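Local coordinates for hemoglobin subunit alpha (Isurus oxyrinchus, PDB 3MKB), which carries oxygen in shark blood as the heme-bearing alpha chain of tetrameric hemoglobin, presumably binding it reversibly at the heme iron, at residues A[12-17]-A[68-73]; A[64-69]-A[125-130]. All blocks are in the same frame, centred on the assembly; numbering follows the deposited sequence.

Interaction 1: residues A[12-17]-A[68-73]; sequences AIAKIL and SAAEHD
The carboxylate of Glu71 meets Lys15 at one oxygen. Lys15 NZ gives a weak, salt-bridged hydrogen bond of 3.3 Å to Glu71 OE2. The ammonium stands well out of the carboxylate plane. Lys15 NZ is 5.2 Å from Glu71 OE1, so the grip is one-sided. The two side chains cross at about a right angle. Lys15 does not run straight to its partner. Its chain is bent at every torsion beyond CB, with chi2 at 27°, well away from a staggered value, and these bends bring NZ over to Glu71. Glu71 is extended beyond CG. It is the first residue to leave helical geometry after helix 53-70. Beneath the salt bridge, Ala14 CB touches Ala70 CB at 3.8 Å. These small side chains let the backbones come close: Ala14 CA and Ala70 CA are 6.4 Å apart. In globin terms this joins helix A to the end of helix E. Further along helix 4-19, Leu17 packs on Ile63 and Val67 of helix 53-70. Ile13 reaches Thr120 and Val124 of helix 118-135, and Ile16 and Leu17 touch Tyr24 of helix 21-35.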
loop_
_atom_site.group_PDB
_atom_site.type_symbol
_atom_site.label_atom_id
_atom_site.label_comp_id
_atom_site.label_asym_id
_atom_site.label_seq_id
_atom_site.Cartn_x
_atom_site.Cartn_y
_atom_site.Cartn_z
ATOM N N ALA A 12 18.757 22.868 1.820
ATOM C CA ALA A 12 19.192 22.940 3.219
ATOM C C ALA A 12 19.204 21.555 3.883
ATOM O O ALA A 12 20.181 21.219 4.541
ATOM C CB ALA A 12 18.304 23.963 4.036
ATOM N N ILE A 13 18.103 20.787 3.748
ATOM C CA ILE A 13 18.058 19.378 4.222
ATOM C C ILE A 13 19.222 18.527 3.654
ATOM O O ILE A 13 19.869 17.792 4.414
ATOM C CB ILE A 13 16.672 18.667 3.975
ATOM C CG1 ILE A 13 15.485 19.421 4.613
ATOM C CG2 ILE A 13 16.670 17.163 4.429
ATOM C CD1 ILE A 13 15.394 19.389 6.082
ATOM N N ALA A 14 19.457 18.599 2.335
ATOM C CA ALA A 14 20.577 17.867 1.693
ATOM C C ALA A 14 21.926 18.160 2.337
ATOM O O ALA A 14 22.736 17.265 2.583
ATOM C CB ALA A 14 20.646 18.191 0.174
ATOM N N LYS A 15 22.160 19.428 2.648
ATOM C CA LYS A 15 23.401 19.819 3.283
ATOM C C LYS A 15 23.523 19.219 4.680
ATOM O O LYS A 15 24.606 18.827 5.090
ATOM C CB LYS A 15 23.565 21.349 3.278
ATOM C CG LYS A 15 24.085 21.962 1.937
ATOM C CD LYS A 15 23.766 21.172 0.619
ATOM C CE LYS A 15 24.883 20.155 0.291
ATOM N NZ LYS A 15 24.451 18.903 -0.429
ATOM N N ILE A 16 22.416 19.107 5.405
ATOM C CA ILE A 16 22.537 18.540 6.733
ATOM C C ILE A 16 22.729 17.024 6.676
ATOM O O ILE A 16 23.523 16.489 7.468
ATOM C CB ILE A 16 21.485 19.080 7.809
ATOM C CG1 ILE A 16 20.385 18.095 8.177
ATOM C CG2 ILE A 16 20.937 20.451 7.485
ATOM C CD1 ILE A 16 20.658 17.521 9.529
ATOM N N LEU A 17 22.018 16.348 5.765
ATOM C CA LEU A 17 22.201 14.898 5.528
ATOM C C LEU A 17 23.664 14.584 5.147
ATOM O O LEU A 17 24.263 13.588 5.638
ATOM C CB LEU A 17 21.267 14.411 4.406
ATOM C CG LEU A 17 19.787 14.254 4.783
ATOM C CD1 LEU A 17 18.963 13.980 3.520
ATOM C CD2 LEU A 17 19.613 13.118 5.815
ATOM N N SER A 68 22.502 13.327 -3.546
ATOM C CA SER A 68 22.651 13.485 -4.999
ATOM C C SER A 68 21.387 13.696 -5.804
ATOM O O SER A 68 21.371 14.559 -6.706
ATOM C CB SER A 68 23.489 12.385 -5.609
ATOM O OG SER A 68 24.819 12.627 -5.213
ATOM N N ALA A 69 20.330 12.921 -5.513
ATOM C CA ALA A 69 19.036 13.198 -6.087
ATOM C C ALA A 69 18.616 14.671 -5.858
ATOM O O ALA A 69 18.085 15.331 -6.773
ATOM C CB ALA A 69 17.964 12.213 -5.592
ATOM N N ALA A 70 18.854 15.160 -4.637
ATOM C CA ALA A 70 18.578 16.541 -4.282
ATOM C C ALA A 70 19.378 17.514 -5.194
ATOM O O ALA A 70 18.865 18.558 -5.600
ATOM C CB ALA A 70 18.926 16.767 -2.850
ATOM N N GLU A 71 20.598 17.139 -5.549
ATOM C CA GLU A 71 21.413 17.966 -6.473
ATOM C C GLU A 71 21.078 17.692 -7.977
ATOM O O GLU A 71 21.828 18.101 -8.886
ATOM C CB GLU A 71 22.896 17.736 -6.199
ATOM C CG GLU A 71 23.204 17.732 -4.713
ATOM C CD GLU A 71 24.653 17.452 -4.379
ATOM O OE1 GLU A 71 25.223 16.464 -4.903
ATOM O OE2 GLU A 71 25.221 18.211 -3.550
ATOM N N HIS A 72 19.957 16.999 -8.195
ATOM C CA HIS A 72 19.480 16.612 -9.534
ATOM C C HIS A 72 17.962 16.787 -9.700
ATOM O O HIS A 72 17.324 16.008 -10.432
ATOM C CB HIS A 72 19.848 15.143 -9.811
ATOM C CG HIS A 72 21.299 14.940 -10.124
ATOM N ND1 HIS A 72 21.781 14.993 -11.411
ATOM C CD2 HIS A 72 22.367 14.692 -9.331
ATOM C CE1 HIS A 72 23.087 14.787 -11.400
ATOM N NE2 HIS A 72 23.467 14.602 -10.153
ATOM N N ASP A 73 17.407 17.838 -9.090
ATOM C CA ASP A 73 15.936 17.972 -8.947
ATOM C C ASP A 73 15.155 17.990 -10.267
ATOM O O ASP A 73 13.986 17.630 -10.301
ATOM C CB ASP A 73 15.591 19.230 -8.128
ATOM C CG ASP A 73 15.326 18.958 -6.649
ATOM O OD1 ASP A 73 15.086 17.792 -6.229
ATOM O OD2 ASP A 73 15.310 19.963 -5.888
#

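Interaction 2: residues A[64-69]-A[125-130]; sequences RAVVSA and DKLLSA
This is a buried, wholly apolar helix-helix contact deep in the subunit, where Val66 and Ala69 of helix 53-70 meet Leu127 and Leu128 of helix 118-135. All four residues are buried. The axes of the two short segments approach to 10.7 Å and cross at 101°, close to perpendicular. Val66 sets its methyls against both leucines. With CG1 anti to the backbone N (chi1 172°), Val66 CG1 lies 4.0 Å from Leu127 CD2. The same methyl, Val66 CG1, is 4.1 Å from Leu128 CD2. The second branch also takes part, with Val66 CG2 at 4.2 Å from Leu128 CD2. Leu128 therefore puts one methyl against both branches of the valine, and the two side chains cross at about a right angle. Leu127 uses both of its methyls. Its CD2 takes Val66, while Leu127 CD1 lies 4.3 Å from Ala69 CB, one helical turn further along. Leu127 thus spans a turn of helix 53-70. In the three-on-three globin sandwich these are helices E and H, and the contact ties the A-E-F layer to the B-G-H layer. It also borders the heme pocket. The side chain of Val66 is about 4 Å from the heme, and neighbouring Ala65 belongs to the pocket and touches the heme. Ile131 adds to the packing on Val66 and Ala69, and Leu128 packs on Ser102, Ile105 and Leu106 of helix 97-112. Segment 125-130 also reaches other subunits. Asp125 OD2 forms a salt bridge with Arg140 NH1 of the second alpha subunit, and Asp125 packs on Val34 of a beta subunit.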
loop_
_atom_site.group_PDB
_atom_site.type_symbol
_atom_site.label_atom_id
_atom_site.label_comp_id
_atom_site.label_asym_id
_atom_site.label_seq_id
_atom_site.Cartn_x
_atom_site.Cartn_y
_atom_site.Cartn_z
ATOM N N ARG A 64 23.611 9.182 0.960
ATOM C CA ARG A 64 24.463 9.871 -0.058
ATOM C C ARG A 64 23.719 10.025 -1.356
ATOM O O ARG A 64 23.816 11.108 -1.992
ATOM C CB ARG A 64 25.819 9.218 -0.278
ATOM C CG ARG A 64 26.865 9.638 0.786
ATOM C CD ARG A 64 28.133 8.728 0.662
ATOM N NE ARG A 64 28.724 8.525 1.983
ATOM C CZ ARG A 64 28.749 7.358 2.628
ATOM N NH1 ARG A 64 29.310 7.301 3.845
ATOM N NH2 ARG A 64 28.262 6.250 2.044
ATOM N N ALA A 65 22.984 8.967 -1.749
ATOM C CA ALA A 65 22.187 8.965 -2.966
ATOM C C ALA A 65 20.991 9.931 -2.921
ATOM O O ALA A 65 20.627 10.592 -3.928
ATOM C CB ALA A 65 21.723 7.518 -3.321
ATOM N N VAL A 66 20.329 10.008 -1.769
ATOM C CA VAL A 66 19.282 10.987 -1.625
ATOM C C VAL A 66 19.850 12.389 -1.785
ATOM O O VAL A 66 19.225 13.223 -2.458
ATOM C CB VAL A 66 18.484 10.861 -0.274
ATOM C CG1 VAL A 66 17.531 12.055 -0.118
ATOM C CG2 VAL A 66 17.689 9.581 -0.313
ATOM N N VAL A 67 21.022 12.630 -1.230
ATOM C CA VAL A 67 21.676 13.913 -1.365
ATOM C C VAL A 67 21.923 14.261 -2.818
ATOM O O VAL A 67 21.587 15.336 -3.276
ATOM C CB VAL A 67 22.938 13.986 -0.518
ATOM C CG1 VAL A 67 23.823 15.203 -0.877
ATOM C CG2 VAL A 67 22.584 13.990 0.948
ATOM N N SER A 68 22.502 13.327 -3.546
ATOM C CA SER A 68 22.651 13.485 -4.999
ATOM C C SER A 68 21.387 13.696 -5.804
ATOM O O SER A 68 21.371 14.559 -6.706
ATOM C CB SER A 68 23.489 12.385 -5.609
ATOM O OG SER A 68 24.819 12.627 -5.213
ATOM N N ALA A 69 20.330 12.921 -5.513
ATOM C CA ALA A 69 19.036 13.198 -6.087
ATOM C C ALA A 69 18.616 14.671 -5.858
ATOM O O ALA A 69 18.085 15.331 -6.773
ATOM C CB ALA A 69 17.964 12.213 -5.592
ATOM N N ASP A 125 9.248 14.866 1.537
ATOM C CA ASP A 125 8.391 13.789 1.065
ATOM C C ASP A 125 8.177 13.818 -0.438
ATOM O O ASP A 125 8.138 12.756 -1.070
ATOM C CB ASP A 125 7.028 13.789 1.744
ATOM C CG ASP A 125 6.344 12.423 1.659
ATOM O OD1 ASP A 125 7.049 11.389 1.589
ATOM O OD2 ASP A 125 5.116 12.371 1.787
ATOM N N LYS A 126 8.098 15.015 -1.028
ATOM C CA LYS A 126 8.039 15.103 -2.488
ATOM C C LYS A 126 9.292 14.618 -3.181
ATOM O O LYS A 126 9.191 13.896 -4.174
ATOM C CB LYS A 126 7.703 16.522 -2.977
ATOM C CG LYS A 126 6.282 16.883 -2.641
ATOM C CD LYS A 126 6.004 18.358 -2.930
ATOM C CE LYS A 126 5.910 18.583 -4.442
ATOM N NZ LYS A 126 5.191 19.867 -4.749
ATOM N N LEU A 127 10.451 15.033 -2.702
ATOM C CA LEU A 127 11.720 14.442 -3.150
ATOM C C LEU A 127 11.737 12.903 -2.992
ATOM O O LEU A 127 12.011 12.162 -3.948
ATOM C CB LEU A 127 12.915 15.077 -2.430
ATOM C CG LEU A 127 14.310 14.488 -2.743
ATOM C CD1 LEU A 127 14.663 14.605 -4.234
ATOM C CD2 LEU A 127 15.423 15.028 -1.824
ATOM N N LEU A 128 11.459 12.407 -1.785
ATOM C CA LEU A 128 11.413 10.923 -1.613
ATOM C C LEU A 128 10.446 10.156 -2.535
ATOM O O LEU A 128 10.812 9.079 -3.050
ATOM C CB LEU A 128 11.224 10.525 -0.125
ATOM C CG LEU A 128 12.290 11.097 0.830
ATOM C CD1 LEU A 128 12.117 10.837 2.338
ATOM C CD2 LEU A 128 13.684 10.616 0.393
ATOM N N SER A 129 9.255 10.724 -2.785
ATOM C CA SER A 129 8.254 10.147 -3.721
ATOM C C SER A 129 8.783 10.042 -5.129
ATOM O O SER A 129 8.611 9.004 -5.769
ATOM C CB SER A 129 6.919 10.911 -3.746
ATOM O OG SER A 129 6.298 10.769 -2.491
ATOM N N ALA A 130 9.436 11.109 -5.598
ATOM C CA ALA A 130 10.088 11.081 -6.920
ATOM C C ALA A 130 11.241 10.051 -6.962
ATOM O O ALA A 130 11.462 9.366 -7.967
ATOM C CB ALA A 130 10.601 12.477 -7.249
#

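Both interactions use helix 53-70 and share Ser68 and Ala69, with centres 7 Å apart. Interaction 1 holds the C-terminal end of that helix to helix 4-19. Interaction 2 holds the preceding turns to helix 118-135. The chemistry follows depth. Interaction 2 lies in the core beside the heme and uses aliphatic side chains alone. Interaction 1 is partly buried, with alanines set close together and an ion pair between exposed side chains. The two meet directly: Val67 CG2 packs 3.7 Å from Ala14 O, and Asp73 OD1 comes within 3.8 Å of Leu127 CD1. Helix 53-70 is thus held by two helices at once.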